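Local coordinates for DUF1491 domain-containing protein (PDB 4GOQ) that is of unknown function, a small bacterial protein of the DUF1491 family that folds as a single compact alpha/beta unit, at residues 36-41 with 90-95. Numbering follows the deposited sequence.
Sequences AVLVKA and IWVVEI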
ATOM      1  N   ALA A  36      -8.751   4.230  -4.846  1.00 25.95           N
ATOM      2  CA  ALA A  36      -7.763   4.465  -3.789  1.00 25.67           C
ATOM      3  C   ALA A  36      -6.866   3.240  -3.655  1.00 28.81           C
ATOM      4  O   ALA A  36      -7.219   2.176  -4.149  1.00 28.27           O
ATOM      5  CB  ALA A  36      -8.473   4.724  -2.482  1.00 27.25           C
ATOM      6  N   VAL A  37      -5.736   3.358  -2.955  1.00 26.14           N
ATOM      7  CA  VAL A  37      -4.789   2.253  -2.785  1.00 24.52           C
ATOM      8  C   VAL A  37      -4.383   2.085  -1.316  1.00 28.34           C
ATOM      9  O   VAL A  37      -4.114   3.073  -0.635  1.00 28.36           O
ATOM     10  CB  VAL A  37      -3.499   2.435  -3.655  1.00 27.95           C
ATOM     11  CG1 VAL A  37      -2.552   1.240  -3.505  1.00 28.15           C
ATOM     12  CG2 VAL A  37      -3.823   2.654  -5.138  1.00 27.60           C
ATOM     13  N   LEU A  38      -4.351   0.819  -0.849  1.00 25.56           N
ATOM     14  CA  LEU A  38      -3.783   0.406   0.427  1.00 24.77           C
ATOM     15  C   LEU A  38      -2.526  -0.356   0.109  1.00 26.24           C
ATOM     16  O   LEU A  38      -2.574  -1.269  -0.701  1.00 26.80           O
ATOM     17  CB  LEU A  38      -4.715  -0.506   1.261  1.00 26.70           C
ATOM     18  CG  LEU A  38      -5.891   0.074   2.014  1.00 33.83           C
ATOM     19  CD1 LEU A  38      -6.498  -1.014   2.924  1.00 32.43           C
ATOM     20  CD2 LEU A  38      -5.486   1.296   2.873  1.00 38.48           C
ATOM     21  N   VAL A  39      -1.414  -0.038   0.766  1.00 23.78           N
ATOM     22  CA  VAL A  39      -0.175  -0.778   0.559  1.00 23.17           C
ATOM     23  C   VAL A  39       0.208  -1.454   1.867  1.00 25.83           C
ATOM     24  O   VAL A  39       0.370  -0.774   2.872  1.00 25.69           O
ATOM     25  CB  VAL A  39       0.980   0.118   0.027  1.00 25.62           C
ATOM     26  CG1 VAL A  39       2.282  -0.680  -0.116  1.00 25.66           C
ATOM     27  CG2 VAL A  39       0.598   0.780  -1.288  1.00 25.11           C
ATOM     28  N   LYS A  40       0.345  -2.780   1.840  1.00 24.06           N
ATOM     29  CA  LYS A  40       0.793  -3.575   2.986  1.00 23.77           C
ATOM     30  C   LYS A  40       2.245  -3.945   2.751  1.00 28.66           C
ATOM     31  O   LYS A  40       2.527  -4.702   1.835  1.00 28.86           O
ATOM     32  CB  LYS A  40      -0.072  -4.833   3.134  1.00 25.55           C
ATOM     33  CG  LYS A  40       0.305  -5.683   4.363  1.00 27.07           C
ATOM     34  CD  LYS A  40      -0.567  -6.963   4.298  1.00 31.61           C
ATOM     35  CE  LYS A  40      -0.267  -7.943   5.361  1.00 42.03           C
ATOM     36  NZ  LYS A  40      -0.914  -9.257   5.051  1.00 32.30           N
ATOM     37  N   ALA A  41       3.170  -3.401   3.554  1.00 26.85           N
ATOM     38  CA  ALA A  41       4.596  -3.682   3.395  1.00 25.43           C
ATOM     39  C   ALA A  41       5.040  -4.634   4.500  1.00 27.88           C
ATOM     40  O   ALA A  41       4.949  -4.298   5.672  1.00 26.76           O
ATOM     41  CB  ALA A  41       5.392  -2.383   3.431  1.00 25.47           C
ATOM     42  N   ILE A  90     -11.441   0.186  -3.886  1.00 26.16           N
ATOM     43  CA  ILE A  90     -10.070   0.201  -3.367  1.00 26.34           C
ATOM     44  C   ILE A  90      -9.172  -0.948  -3.910  1.00 28.85           C
ATOM     45  O   ILE A  90      -9.605  -2.094  -4.095  1.00 29.08           O
ATOM     46  CB  ILE A  90     -10.054   0.225  -1.803  1.00 30.14           C
ATOM     47  CG1 ILE A  90      -8.788   0.916  -1.270  1.00 31.32           C
ATOM     48  CG2 ILE A  90     -10.268  -1.189  -1.172  1.00 28.30           C
ATOM     49  CD1 ILE A  90      -8.822   1.307   0.296  1.00 31.13           C
ATOM     50  N   TRP A  91      -7.902  -0.602  -4.130  1.00 23.46           N
ATOM     51  CA  TRP A  91      -6.823  -1.510  -4.474  1.00 23.12           C
ATOM     52  C   TRP A  91      -6.104  -1.892  -3.215  1.00 26.74           C
ATOM     53  O   TRP A  91      -6.029  -1.095  -2.279  1.00 24.59           O
ATOM     54  CB  TRP A  91      -5.800  -0.834  -5.412  1.00 22.56           C
ATOM     55  CG  TRP A  91      -6.287  -0.601  -6.813  1.00 23.44           C
ATOM     56  CD1 TRP A  91      -7.182   0.336  -7.226  1.00 25.85           C
ATOM     57  CD2 TRP A  91      -5.813  -1.257  -7.989  1.00 23.62           C
ATOM     58  NE1 TRP A  91      -7.309   0.295  -8.597  1.00 25.14           N
ATOM     59  CE2 TRP A  91      -6.487  -0.683  -9.090  1.00 26.76           C
ATOM     60  CE3 TRP A  91      -4.890  -2.296  -8.219  1.00 25.31           C
ATOM     61  CZ2 TRP A  91      -6.260  -1.098 -10.410  1.00 26.86           C
ATOM     62  CZ3 TRP A  91      -4.675  -2.722  -9.521  1.00 27.44           C
ATOM     63  CH2 TRP A  91      -5.354  -2.123 -10.602  1.00 29.31           C
ATOM     64  N   VAL A  92      -5.551  -3.101  -3.185  1.00 24.71           N
ATOM     65  CA  VAL A  92      -4.703  -3.522  -2.080  1.00 23.14           C
ATOM     66  C   VAL A  92      -3.476  -4.126  -2.723  1.00 24.79           C
ATOM     67  O   VAL A  92      -3.599  -5.019  -3.567  1.00 23.98           O
ATOM     68  CB  VAL A  92      -5.380  -4.488  -1.056  1.00 26.35           C
ATOM     69  CG1 VAL A  92      -4.383  -4.895   0.049  1.00 24.93           C
ATOM     70  CG2 VAL A  92      -6.639  -3.852  -0.432  1.00 26.24           C
ATOM     71  N   VAL A  93      -2.295  -3.636  -2.329  1.00 23.26           N
ATOM     72  CA  VAL A  93      -1.028  -4.106  -2.870  1.00 22.09           C
ATOM     73  C   VAL A  93      -0.212  -4.629  -1.720  1.00 27.97           C
ATOM     74  O   VAL A  93      -0.045  -3.924  -0.717  1.00 28.17           O
ATOM     75  CB  VAL A  93      -0.267  -2.994  -3.659  1.00 26.15           C
ATOM     76  CG1 VAL A  93       1.099  -3.508  -4.103  1.00 26.00           C
ATOM     77  CG2 VAL A  93      -1.078  -2.519  -4.881  1.00 26.12           C
ATOM     78  N   GLU A  94       0.262  -5.874  -1.827  1.00 24.65           N
ATOM     79  CA  GLU A  94       1.067  -6.448  -0.741  1.00 24.96           C
ATOM     80  C   GLU A  94       2.490  -6.593  -1.252  1.00 29.49           C
ATOM     81  O   GLU A  94       2.713  -7.067  -2.369  1.00 27.86           O
ATOM     82  CB  GLU A  94       0.457  -7.803  -0.279  1.00 27.00           C
ATOM     83  CG  GLU A  94       1.132  -8.406   0.934  1.00 37.42           C
ATOM     84  CD  GLU A  94       0.343  -9.531   1.590  1.00 58.44           C
ATOM     85  OE1 GLU A  94      -0.506 -10.144   0.907  1.00 46.10           O
ATOM     86  OE2 GLU A  94       0.577  -9.804   2.788  1.00 59.05           O
ATOM     87  N   ILE A  95       3.450  -6.081  -0.471  1.00 28.01           N
ATOM     88  CA  ILE A  95       4.856  -6.125  -0.823  1.00 27.26           C
ATOM     89  C   ILE A  95       5.591  -6.849   0.297  1.00 32.36           C
ATOM     90  O   ILE A  95       5.501  -6.451   1.458  1.00 32.02           O
ATOM     91  CB  ILE A  95       5.424  -4.696  -1.085  1.00 29.26           C
ATOM     92  CG1 ILE A  95       4.697  -4.002  -2.299  1.00 30.05           C
ATOM     93  CG2 ILE A  95       6.948  -4.752  -1.293  1.00 30.49           C
ATOM     94  CD1 ILE A  95       4.951  -2.580  -2.428  1.00 34.42           C
TER
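Lys40 and Glu94 stand side by side on parallel strands, 37-43, the middle strand of a five-stranded mixed sheet, and 91-97 beside it, and show how a parallel pair in register sends matched residues to the same face. Val37, Val39 and Ala41 share one face with Trp91, Val93 and Ile95, and helix 6-19 packs there through Val10 and Leu13; Leu38, Lys40, Val92 and Glu94 occupy the other. Five backbone hydrogen bonds join the strands, from Trp91 N to Ala36 O at 2.9 Å through to Ile95 N and Lys40 O at 2.8 Å. As parallel pairing requires, Leu38 and Lys40 each give and accept one across the seam, while Val39 and Ala41 turn their backbone bonds to Phe52 and Arg50 of strand 48-56, and Val37 N bonds to Glu54 OE2.

On the Lys40 face, with CG trans to the backbone N (chi1 -177°) and the rest of the chain extended, the lysine runs alongside Glu94, of the same shape. Lys40 CD passes 3.4 Å from Glu94 OE2. Asp77 and Glu73 add salt bridges to the same ammonium, so three carboxylates surround one charge, which probably favours its protonated state. Ile90 CD1 reaches Leu38 CG at 3.6 Å; the Ile90 chi1 of -152°, well short of fully trans, sets CG1 3.5 Å from Ala36 O.

On the opposite face, Val37 CG2 meets its register partner Trp91 at CB, 4.0 Å away, whereas Val39 CG1 reaches diagonally to Ile95 CD1. The Trp91 indole leads away from strand 37-43, with Ala36 O at its edge near the ring plane and NE1 bonded to Asp31 O. The salt bridge from Lys40 NZ to Glu94 OE2, 2.8 Å long, comes from above the carboxylate plane, 48° out of it.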